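Side-chain contacts in trans-4-hydroxy-L-proline dehydratase (PDB 6VXC), which catalyses the radical-based dehydration of trans-4-hydroxy-L-proline to (S)-1-pyrroline-5-carboxylate, a step in anaerobic hydroxyproline breakdown: residues I575-I578 with T579-T583; L582-I585 with K586-F590; I614-L617 with V618-T622; V688-G691 with I692-E695. All coordinates share one frame; numbering follows the deposited sequence.

Interaction 1: I575-I578 with T579-T583; sequences IGTI and TDSLT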
loop_
_atom_site.group_PDB
_atom_site.type_symbol
_atom_site.label_atom_id
_atom_site.label_comp_id
_atom_site.label_asym_id
_atom_site.label_seq_id
_atom_site.Cartn_x
_atom_site.Cartn_y
_atom_site.Cartn_z
ATOM N N ILE A 575 18.021 0.369 -4.564
ATOM C CA ILE A 575 19.220 0.902 -3.928
ATOM C C ILE A 575 20.352 -0.138 -3.928
ATOM O O ILE A 575 21.518 0.210 -4.089
ATOM C CB ILE A 575 18.872 1.443 -2.520
ATOM C CG1 ILE A 575 20.067 2.141 -1.859
ATOM C CG2 ILE A 575 18.256 0.349 -1.623
ATOM C CD1 ILE A 575 20.562 3.384 -2.615
ATOM N N GLY A 576 20.032 -1.424 -3.757
ATOM C CA GLY A 576 21.075 -2.443 -3.800
ATOM C C GLY A 576 21.728 -2.553 -5.168
ATOM O O GLY A 576 22.960 -2.587 -5.294
ATOM N N THR A 577 20.909 -2.631 -6.211
ATOM C CA THR A 577 21.435 -2.727 -7.567
ATOM C C THR A 577 22.346 -1.540 -7.875
ATOM O O THR A 577 23.492 -1.718 -8.299
ATOM C CB THR A 577 20.273 -2.793 -8.567
ATOM O OG1 THR A 577 19.512 -3.981 -8.345
ATOM C CG2 THR A 577 20.774 -2.779 -10.020
ATOM N N ILE A 578 21.885 -0.319 -7.587
ATOM C CA ILE A 578 22.698 0.820 -8.002
ATOM C C ILE A 578 23.919 0.979 -7.112
ATOM O O ILE A 578 24.987 1.364 -7.599
ATOM C CB ILE A 578 21.885 2.127 -8.087
ATOM C CG1 ILE A 578 22.825 3.238 -8.604
ATOM C CG2 ILE A 578 21.234 2.490 -6.761
ATOM C CD1 ILE A 578 22.184 4.503 -8.862
ATOM N N THR A 579 23.797 0.668 -5.817
ATOM C CA THR A 579 24.960 0.665 -4.938
ATOM C C THR A 579 26.040 -0.262 -5.475
ATOM O O THR A 579 27.207 0.128 -5.601
ATOM C CB THR A 579 24.577 0.217 -3.520
ATOM O OG1 THR A 579 23.725 1.179 -2.901
ATOM C CG2 THR A 579 25.826 0.066 -2.693
ATOM N N ASP A 580 25.668 -1.511 -5.773
ATOM C CA ASP A 580 26.661 -2.450 -6.277
ATOM C C ASP A 580 27.200 -2.021 -7.641
ATOM O O ASP A 580 28.369 -2.268 -7.942
ATOM C CB ASP A 580 26.082 -3.863 -6.337
ATOM C CG ASP A 580 25.926 -4.510 -4.945
ATOM O OD1 ASP A 580 26.371 -3.933 -3.939
ATOM O OD2 ASP A 580 25.357 -5.620 -4.865
ATOM N N SER A 581 26.377 -1.372 -8.469
ATOM C CA SER A 581 26.853 -0.916 -9.779
ATOM C C SER A 581 27.897 0.186 -9.635
ATOM O O SER A 581 28.975 0.109 -10.233
ATOM C CB SER A 581 25.686 -0.438 -10.640
ATOM O OG SER A 581 24.878 -1.526 -11.038
ATOM N N LEU A 582 27.594 1.220 -8.847
ATOM C CA LEU A 582 28.566 2.294 -8.650
ATOM C C LEU A 582 29.785 1.797 -7.886
ATOM O O LEU A 582 30.909 2.238 -8.148
ATOM C CB LEU A 582 27.912 3.469 -7.930
ATOM C CG LEU A 582 27.068 4.441 -8.764
ATOM C CD1 LEU A 582 26.304 5.422 -7.862
ATOM C CD2 LEU A 582 27.933 5.199 -9.768
ATOM N N THR A 583 29.578 0.879 -6.936
ATOM C CA THR A 583 30.710 0.264 -6.256
ATOM C C THR A 583 31.589 -0.491 -7.243
ATOM O O THR A 583 32.819 -0.392 -7.192
ATOM C CB THR A 583 30.231 -0.675 -5.134
ATOM O OG1 THR A 583 29.517 0.056 -4.135
ATOM C CG2 THR A 583 31.430 -1.359 -4.464
#

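Interaction 2: L582-I585 with K586-F590; sequences LTAI and KYNVF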
loop_
_atom_site.group_PDB
_atom_site.type_symbol
_atom_site.label_atom_id
_atom_site.label_comp_id
_atom_site.label_asym_id
_atom_site.label_seq_id
_atom_site.Cartn_x
_atom_site.Cartn_y
_atom_site.Cartn_z
ATOM N N LEU A 582 27.594 1.220 -8.847
ATOM C CA LEU A 582 28.566 2.294 -8.650
ATOM C C LEU A 582 29.785 1.797 -7.886
ATOM O O LEU A 582 30.909 2.238 -8.148
ATOM C CB LEU A 582 27.912 3.469 -7.930
ATOM C CG LEU A 582 27.068 4.441 -8.764
ATOM C CD1 LEU A 582 26.304 5.422 -7.862
ATOM C CD2 LEU A 582 27.933 5.199 -9.768
ATOM N N THR A 583 29.578 0.879 -6.936
ATOM C CA THR A 583 30.710 0.264 -6.256
ATOM C C THR A 583 31.589 -0.491 -7.243
ATOM O O THR A 583 32.819 -0.392 -7.192
ATOM C CB THR A 583 30.231 -0.675 -5.134
ATOM O OG1 THR A 583 29.517 0.056 -4.135
ATOM C CG2 THR A 583 31.430 -1.359 -4.464
ATOM N N ALA A 584 30.977 -1.232 -8.168
ATOM C CA ALA A 584 31.767 -1.957 -9.159
ATOM C C ALA A 584 32.606 -1.006 -10.011
ATOM O O ALA A 584 33.753 -1.310 -10.359
ATOM C CB ALA A 584 30.848 -2.801 -10.045
ATOM N N ILE A 585 32.037 0.133 -10.379
ATOM C CA ILE A 585 32.764 1.091 -11.201
ATOM C C ILE A 585 33.914 1.714 -10.418
ATOM O O ILE A 585 35.052 1.769 -10.897
ATOM C CB ILE A 585 31.803 2.157 -11.758
ATOM C CG1 ILE A 585 30.825 1.523 -12.763
ATOM C CG2 ILE A 585 32.602 3.311 -12.354
ATOM C CD1 ILE A 585 29.729 2.491 -13.258
ATOM N N LYS A 586 33.644 2.172 -9.194
ATOM C CA LYS A 586 34.697 2.784 -8.397
ATOM C C LYS A 586 35.849 1.813 -8.165
ATOM O O LYS A 586 37.019 2.162 -8.349
ATOM C CB LYS A 586 34.129 3.251 -7.064
ATOM C CG LYS A 586 35.144 3.912 -6.159
ATOM C CD LYS A 586 34.462 4.274 -4.857
ATOM C CE LYS A 586 35.300 5.180 -4.023
ATOM N NZ LYS A 586 34.525 5.574 -2.811
ATOM N N TYR A 587 35.522 0.572 -7.793
ATOM C CA TYR A 587 36.545 -0.409 -7.442
ATOM C C TYR A 587 37.360 -0.820 -8.660
ATOM O O TYR A 587 38.596 -0.811 -8.621
ATOM C CB TYR A 587 35.877 -1.631 -6.792
ATOM C CG TYR A 587 36.821 -2.677 -6.229
ATOM C CD1 TYR A 587 37.370 -2.528 -4.967
ATOM C CD2 TYR A 587 37.132 -3.828 -6.945
ATOM C CE1 TYR A 587 38.223 -3.483 -4.430
ATOM C CE2 TYR A 587 38.002 -4.802 -6.413
ATOM C CZ TYR A 587 38.537 -4.618 -5.150
ATOM O OH TYR A 587 39.386 -5.547 -4.599
ATOM N N ASN A 588 36.684 -1.162 -9.758
ATOM C CA ASN A 588 37.356 -1.746 -10.910
ATOM C C ASN A 588 37.901 -0.707 -11.886
ATOM O O ASN A 588 39.006 -0.888 -12.409
ATOM C CB ASN A 588 36.407 -2.693 -11.643
ATOM C CG ASN A 588 36.109 -3.944 -10.841
ATOM O OD1 ASN A 588 36.959 -4.832 -10.726
ATOM N ND2 ASN A 588 34.899 -4.021 -10.278
ATOM N N VAL A 589 37.181 0.387 -12.124
ATOM C CA VAL A 589 37.626 1.378 -13.106
ATOM C C VAL A 589 38.589 2.387 -12.487
ATOM O O VAL A 589 39.657 2.655 -13.040
ATOM C CB VAL A 589 36.420 2.097 -13.748
ATOM C CG1 VAL A 589 36.919 3.179 -14.701
ATOM C CG2 VAL A 589 35.518 1.114 -14.467
ATOM N N PHE A 590 38.257 2.950 -11.329
ATOM C CA PHE A 590 39.028 4.070 -10.805
ATOM C C PHE A 590 40.029 3.695 -9.723
ATOM O O PHE A 590 41.097 4.313 -9.666
ATOM C CB PHE A 590 38.083 5.159 -10.284
ATOM C CG PHE A 590 37.287 5.817 -11.366
ATOM C CD1 PHE A 590 37.870 6.776 -12.187
ATOM C CD2 PHE A 590 35.972 5.457 -11.595
ATOM C CE1 PHE A 590 37.143 7.378 -13.195
ATOM C CE2 PHE A 590 35.230 6.049 -12.599
ATOM C CZ PHE A 590 35.819 7.011 -13.410
#

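Interaction 3: I614-L617 with V618-T622; sequences ILNL and VSNKT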
loop_
_atom_site.group_PDB
_atom_site.type_symbol
_atom_site.label_atom_id
_atom_site.label_comp_id
_atom_site.label_asym_id
_atom_site.label_seq_id
_atom_site.Cartn_x
_atom_site.Cartn_y
_atom_site.Cartn_z
ATOM N N ILE A 614 35.192 -9.819 -17.329
ATOM C CA ILE A 614 34.642 -8.637 -16.663
ATOM C C ILE A 614 33.480 -9.045 -15.765
ATOM O O ILE A 614 33.405 -8.659 -14.596
ATOM C CB ILE A 614 34.201 -7.581 -17.693
ATOM C CG1 ILE A 614 35.330 -7.225 -18.666
ATOM C CG2 ILE A 614 33.724 -6.302 -16.981
ATOM C CD1 ILE A 614 36.470 -6.477 -18.064
ATOM N N LEU A 615 32.572 -9.869 -16.295
ATOM C CA LEU A 615 31.439 -10.330 -15.506
ATOM C C LEU A 615 31.894 -11.019 -14.221
ATOM O O LEU A 615 31.325 -10.791 -13.151
ATOM C CB LEU A 615 30.570 -11.263 -16.346
ATOM C CG LEU A 615 29.363 -11.857 -15.623
ATOM C CD1 LEU A 615 28.502 -10.739 -15.054
ATOM C CD2 LEU A 615 28.559 -12.727 -16.576
ATOM N N ASN A 616 32.943 -11.843 -14.299
ATOM C CA ASN A 616 33.430 -12.515 -13.100
ATOM C C ASN A 616 33.952 -11.497 -12.086
ATOM O O ASN A 616 33.755 -11.655 -10.874
ATOM C CB ASN A 616 34.533 -13.500 -13.477
ATOM C CG ASN A 616 34.960 -14.387 -12.314
ATOM O OD1 ASN A 616 34.221 -14.589 -11.361
ATOM N ND2 ASN A 616 36.206 -14.836 -12.354
ATOM N N LEU A 617 34.658 -10.467 -12.565
ATOM C CA LEU A 617 35.221 -9.471 -11.657
ATOM C C LEU A 617 34.126 -8.720 -10.910
ATOM O O LEU A 617 34.172 -8.603 -9.686
ATOM C CB LEU A 617 36.108 -8.487 -12.431
ATOM C CG LEU A 617 37.464 -8.980 -12.966
ATOM C CD1 LEU A 617 38.157 -7.889 -13.780
ATOM C CD2 LEU A 617 38.367 -9.467 -11.840
ATOM N N VAL A 618 33.133 -8.196 -11.639
ATOM C CA VAL A 618 32.139 -7.343 -10.993
ATOM C C VAL A 618 31.196 -8.177 -10.153
ATOM O O VAL A 618 30.644 -7.689 -9.168
ATOM C CB VAL A 618 31.349 -6.493 -12.011
ATOM C CG1 VAL A 618 32.272 -5.600 -12.799
ATOM C CG2 VAL A 618 30.540 -7.390 -12.935
ATOM N N SER A 619 30.983 -9.436 -10.527
ATOM C CA SER A 619 30.061 -10.271 -9.769
ATOM C C SER A 619 30.726 -10.889 -8.546
ATOM O O SER A 619 30.101 -10.981 -7.482
ATOM C CB SER A 619 29.507 -11.389 -10.653
ATOM O OG SER A 619 28.916 -10.889 -11.834
ATOM N N ASN A 620 31.982 -11.326 -8.681
ATOM C CA ASN A 620 32.596 -12.204 -7.702
ATOM C C ASN A 620 33.864 -11.664 -7.058
ATOM O O ASN A 620 34.324 -12.245 -6.071
ATOM C CB ASN A 620 32.904 -13.564 -8.345
ATOM C CG ASN A 620 31.673 -14.194 -8.961
ATOM O OD1 ASN A 620 30.631 -14.265 -8.332
ATOM N ND2 ASN A 620 31.786 -14.629 -10.212
ATOM N N LYS A 621 34.469 -10.607 -7.586
ATOM C CA LYS A 621 35.695 -10.089 -6.990
ATOM C C LYS A 621 35.578 -8.614 -6.612
ATOM O O LYS A 621 36.580 -7.900 -6.567
ATOM C CB LYS A 621 36.909 -10.336 -7.893
ATOM C CG LYS A 621 37.405 -11.800 -7.959
ATOM C CD LYS A 621 36.855 -12.600 -9.126
ATOM C CE LYS A 621 37.717 -13.861 -9.402
ATOM N NZ LYS A 621 37.602 -14.928 -8.375
ATOM N N THR A 622 34.362 -8.162 -6.285
ATOM C CA THR A 622 34.091 -6.760 -6.016
ATOM C C THR A 622 33.254 -6.617 -4.750
ATOM O O THR A 622 32.371 -7.441 -4.488
ATOM C CB THR A 622 33.367 -6.115 -7.214
ATOM O OG1 THR A 622 34.185 -6.219 -8.385
ATOM C CG2 THR A 622 33.030 -4.629 -6.945
HETATM O O HOH W 1 36.978 -17.419 -10.180
HETATM O O HOH W 2 34.932 -16.955 -9.179
#

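Interaction 4: V688-G691 with I692-E695; sequences VSEG and ISPE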
loop_
_atom_site.group_PDB
_atom_site.type_symbol
_atom_site.label_atom_id
_atom_site.label_comp_id
_atom_site.label_asym_id
_atom_site.label_seq_id
_atom_site.Cartn_x
_atom_site.Cartn_y
_atom_site.Cartn_z
ATOM N N VAL A 688 15.618 -5.591 -10.769
ATOM C CA VAL A 688 16.532 -4.904 -9.854
ATOM C C VAL A 688 16.243 -5.387 -8.430
ATOM O O VAL A 688 15.300 -6.154 -8.200
ATOM C CB VAL A 688 16.455 -3.361 -9.975
ATOM C CG1 VAL A 688 16.849 -2.909 -11.384
ATOM C CG2 VAL A 688 15.046 -2.821 -9.657
ATOM N N SER A 689 17.075 -4.978 -7.476
ATOM C CA SER A 689 16.905 -5.424 -6.097
ATOM C C SER A 689 15.591 -4.895 -5.527
ATOM O O SER A 689 15.105 -3.839 -5.929
ATOM C CB SER A 689 18.071 -4.936 -5.237
ATOM O OG SER A 689 18.230 -3.522 -5.348
ATOM N N GLU A 690 15.022 -5.636 -4.567
ATOM C CA GLU A 690 13.755 -5.297 -3.921
ATOM C C GLU A 690 13.978 -4.606 -2.577
ATOM O O GLU A 690 14.862 -4.989 -1.804
ATOM C CB GLU A 690 12.871 -6.547 -3.751
ATOM C CG GLU A 690 13.619 -7.846 -3.479
ATOM C CD GLU A 690 14.062 -8.070 -2.038
ATOM O OE1 GLU A 690 13.531 -7.420 -1.115
ATOM O OE2 GLU A 690 14.983 -8.893 -1.843
ATOM N N GLY A 691 13.169 -3.584 -2.307
ATOM C CA GLY A 691 13.294 -2.803 -1.083
ATOM C C GLY A 691 14.700 -2.274 -0.907
ATOM O O GLY A 691 15.345 -1.860 -1.868
ATOM N N ILE A 692 15.199 -2.313 0.329
ATOM C CA ILE A 692 16.602 -2.025 0.616
ATOM C C ILE A 692 17.400 -3.316 0.793
ATOM O O ILE A 692 18.494 -3.303 1.370
ATOM C CB ILE A 692 16.771 -1.101 1.838
ATOM C CG1 ILE A 692 16.292 -1.800 3.124
ATOM C CG2 ILE A 692 16.125 0.276 1.587
ATOM C CD1 ILE A 692 16.696 -1.108 4.404
ATOM N N SER A 693 16.879 -4.425 0.288
ATOM C CA SER A 693 17.531 -5.714 0.415
ATOM C C SER A 693 18.786 -5.757 -0.456
ATOM O O SER A 693 18.935 -4.964 -1.384
ATOM C CB SER A 693 16.586 -6.839 -0.020
ATOM O OG SER A 693 15.318 -6.760 0.616
ATOM N N PRO A 694 19.695 -6.689 -0.179
ATOM C CA PRO A 694 20.869 -6.866 -1.046
ATOM C C PRO A 694 20.486 -7.360 -2.434
ATOM O O PRO A 694 19.422 -7.939 -2.649
ATOM C CB PRO A 694 21.701 -7.921 -0.315
ATOM C CG PRO A 694 21.175 -7.929 1.110
ATOM C CD PRO A 694 19.727 -7.559 1.006
ATOM N N GLU A 695 21.392 -7.128 -3.380
ATOM C CA GLU A 695 21.278 -7.679 -4.722
ATOM C C GLU A 695 21.384 -9.203 -4.680
ATOM O O GLU A 695 21.882 -9.790 -3.721
ATOM C CB GLU A 695 22.373 -7.114 -5.636
ATOM C CG GLU A 695 21.906 -6.085 -6.674
ATOM C CD GLU A 695 21.251 -6.720 -7.906
ATOM O OE1 GLU A 695 20.828 -7.891 -7.826
ATOM O OE2 GLU A 695 21.165 -6.050 -8.956
HETATM O O HOH W 3 17.753 -2.996 -2.696
HETATM O O HOH W 4 16.814 -7.943 -3.882
#

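Interaction 1: I575-I578 with T579-T583
Thr579 turns its hydroxyl back onto the carbonyl of Ile575, one turn earlier in the helix. Its OG1 sits 2.7 Å from Ile575 O, and the backbone Thr579 N reaches the same oxygen at 2.9 Å. The two donors arrive from opposite faces of the carbonyl plane, so this buried oxygen is gripped twice. The hydroxyl is placed there by a chi1 of -67°, which sets OG1 beside the backbone N and opposite the carbonyl carbon. One turn on, Thr583 OG1 repeats the move, donating to Thr579 O at 2.7 Å from above the carbonyl plane. Ser581 OG lies 3.1 Å from Thr577 O, and Asn680 N bonds to it weakly.

Among the main-chain bonds, Leu582 N to Ile578 O is almost perfectly straight at 178°.

Apolar packing runs along another side of the helix. Ile578 and Leu582 lie next to each other and point the same way, CG1 to CD1 4.2 Å, and both rest on helix 506-538. The polar ends of Thr577 and Asp580 are bound outside the helix, Thr577 OG1 to Glu695 and Ser689 N and Asp580 OD1 to Tyr625 N.

Hydroxyls that return to the carbonyl four residues back are common for serine and threonine within alpha-helices, here the first turns of helix 575-591 just after strand 565-573.

Interaction 2: L582-I585 with K586-F590
The Phe590 ring meets Ile585 at its edge: Ile585 CG2 lies near the ring plane, 3.8 Å from Phe590 CE2. One face of the ring carries CG1 of its neighbour Val589, set off toward the rim. The methyl of Ile585 comes forward because chi1 of -67° puts CG2 opposite the backbone N, and the two side chains then run next to each other in the same direction. CG2 also meets Val589 CG2 at 4.2 Å, and Ile585 touches Met597 and Leu600 of helix 597-605 as well.

The second flat group is the amide of Asn588. Its ND2 donates to Ala584 O at 2.9 Å, with the acceptor close to the amide plane and the donor lying in the carbonyl plane, on a lone pair. Asn588 N reaches the same oxygen at 3.0 Å, tilted from that plane, so side chain and backbone hold one carbonyl together. A second bond from ND2, to Thr622 OG1, further fixes how the amide is turned.

At this point helix 575-591 widens into a pi-type turn at 586-590. Ile585 O takes Val589 N at 2.8 Å and, weakly, Phe590 N at 3.4 Å, a five-residue step that brings the phenyl ring round beside Ile585.

Lys586 stretches out fully extended, its CB 3.5 Å from Leu582 O, and its ammonium makes cation-pi contacts with Tyr506 and Tyr631, one from each of the helices 506-538 and 630-647.

Interaction 3: I614-L617 with V618-T622
Helix 612-620 ends within 618-622: Leu617 O still accepts Lys621 N, at 2.9 Å, but Lys621 is already the first residue to leave helical angles. That same oxygen takes Thr622 OG1 at 2.7 Å, and the two donors come from opposite faces of the carbonyl, each well out of its plane. Ser619 uses its hydroxyl in a similar way, OG to Leu615 O 2.7 Å, alongside its own backbone N-H. OG lies beside Leu615 CD1 as well, a close 3.2 Å.

The two asparagine side chains cross at about a right angle. Asn620 ND2 donates to Asn616 OD1 at 2.7 Å in a nearly straight bond of 172°, lying in the planes of both groups, although the two amide planes are turned 62° apart. Asn616 gets there because CG is swung opposite its backbone N (chi1 -172°). Next to it the bent chain of Lys621 passes the amide, CE 3.5 Å from Asn616 ND2. Two waters bridge Lys621 NZ to the same amide, the firmer links being NZ to one water and OD1 to the other.

The chemistry implies a helix end where two carbonyls, those of Leu615 and Leu617, are each held by a hydroxyl as well as a backbone N-H. The lysine charge close by would probably suit the negative end of the helix dipole, and Thr622 rests against Tyr587 of helix 575-591.

Interaction 4: V688-G691 with I692-E695
A type II' beta turn from Glu690 to Ser693 shapes this buried loop between helices 667-673 and 703-711. Its hydrogen bond runs from Ser693 N to Glu690 O at 3.0 Å, in the carbonyl plane, and Gly691 takes the positive phi (54°) at the first corner. A second link joins the same two residues: Ser693 OG donates to Glu690 OE1 at 2.6 Å, meeting the carboxylate on its syn side but 35° out of its plane. The bend of the glutamate chain at chi2 folds its carboxylate over the serine, whose OG also receives Asn724 N.

Two waters bridge the polar groups of the two arms. One accepts a hydrogen bond from Ser689 OG, at 2.7 Å, and donates to Gly691 O and to Ser693 O, the latter at 2.6 Å. The other accepts from Glu690 N and donates to Glu690 OE2, at 2.9 Å, and to Pro694 O. Beyond the turn, Ser689 CB packs on Glu695 CG, and Glu695 turns its carboxylate toward helix 575-591.

Gly691 lies about 9 Å from the side chain of Cys454, the probable thiyl radical site. This is a type II' beta turn with two bound waters, close to the probable active site of a glycyl radical enzyme.

In the fold
Interactions 1 and 2 follow one another along helix 575-591, sharing Leu582 and Thr583, with centres 10 Å apart. Interaction 3 comes next, at the end of helix 612-620, where the chain has doubled back: Thr622 lies against Ala584 and Asn588, a touch bringing together the ends of a segment that holds helix 597-605 and most of helix 612-620. Interaction 4 lies further on, past helix 667-673, and returns to the start of the first helix, where Ser689 and Glu695 meet Thr577. None nests inside another. The touch between interactions 1 and 4 joins the PFL-like part, through helix 575-591, to the beginning of the glycine-radical region, while interactions 2 and 3 sit farther out from the chain's centre.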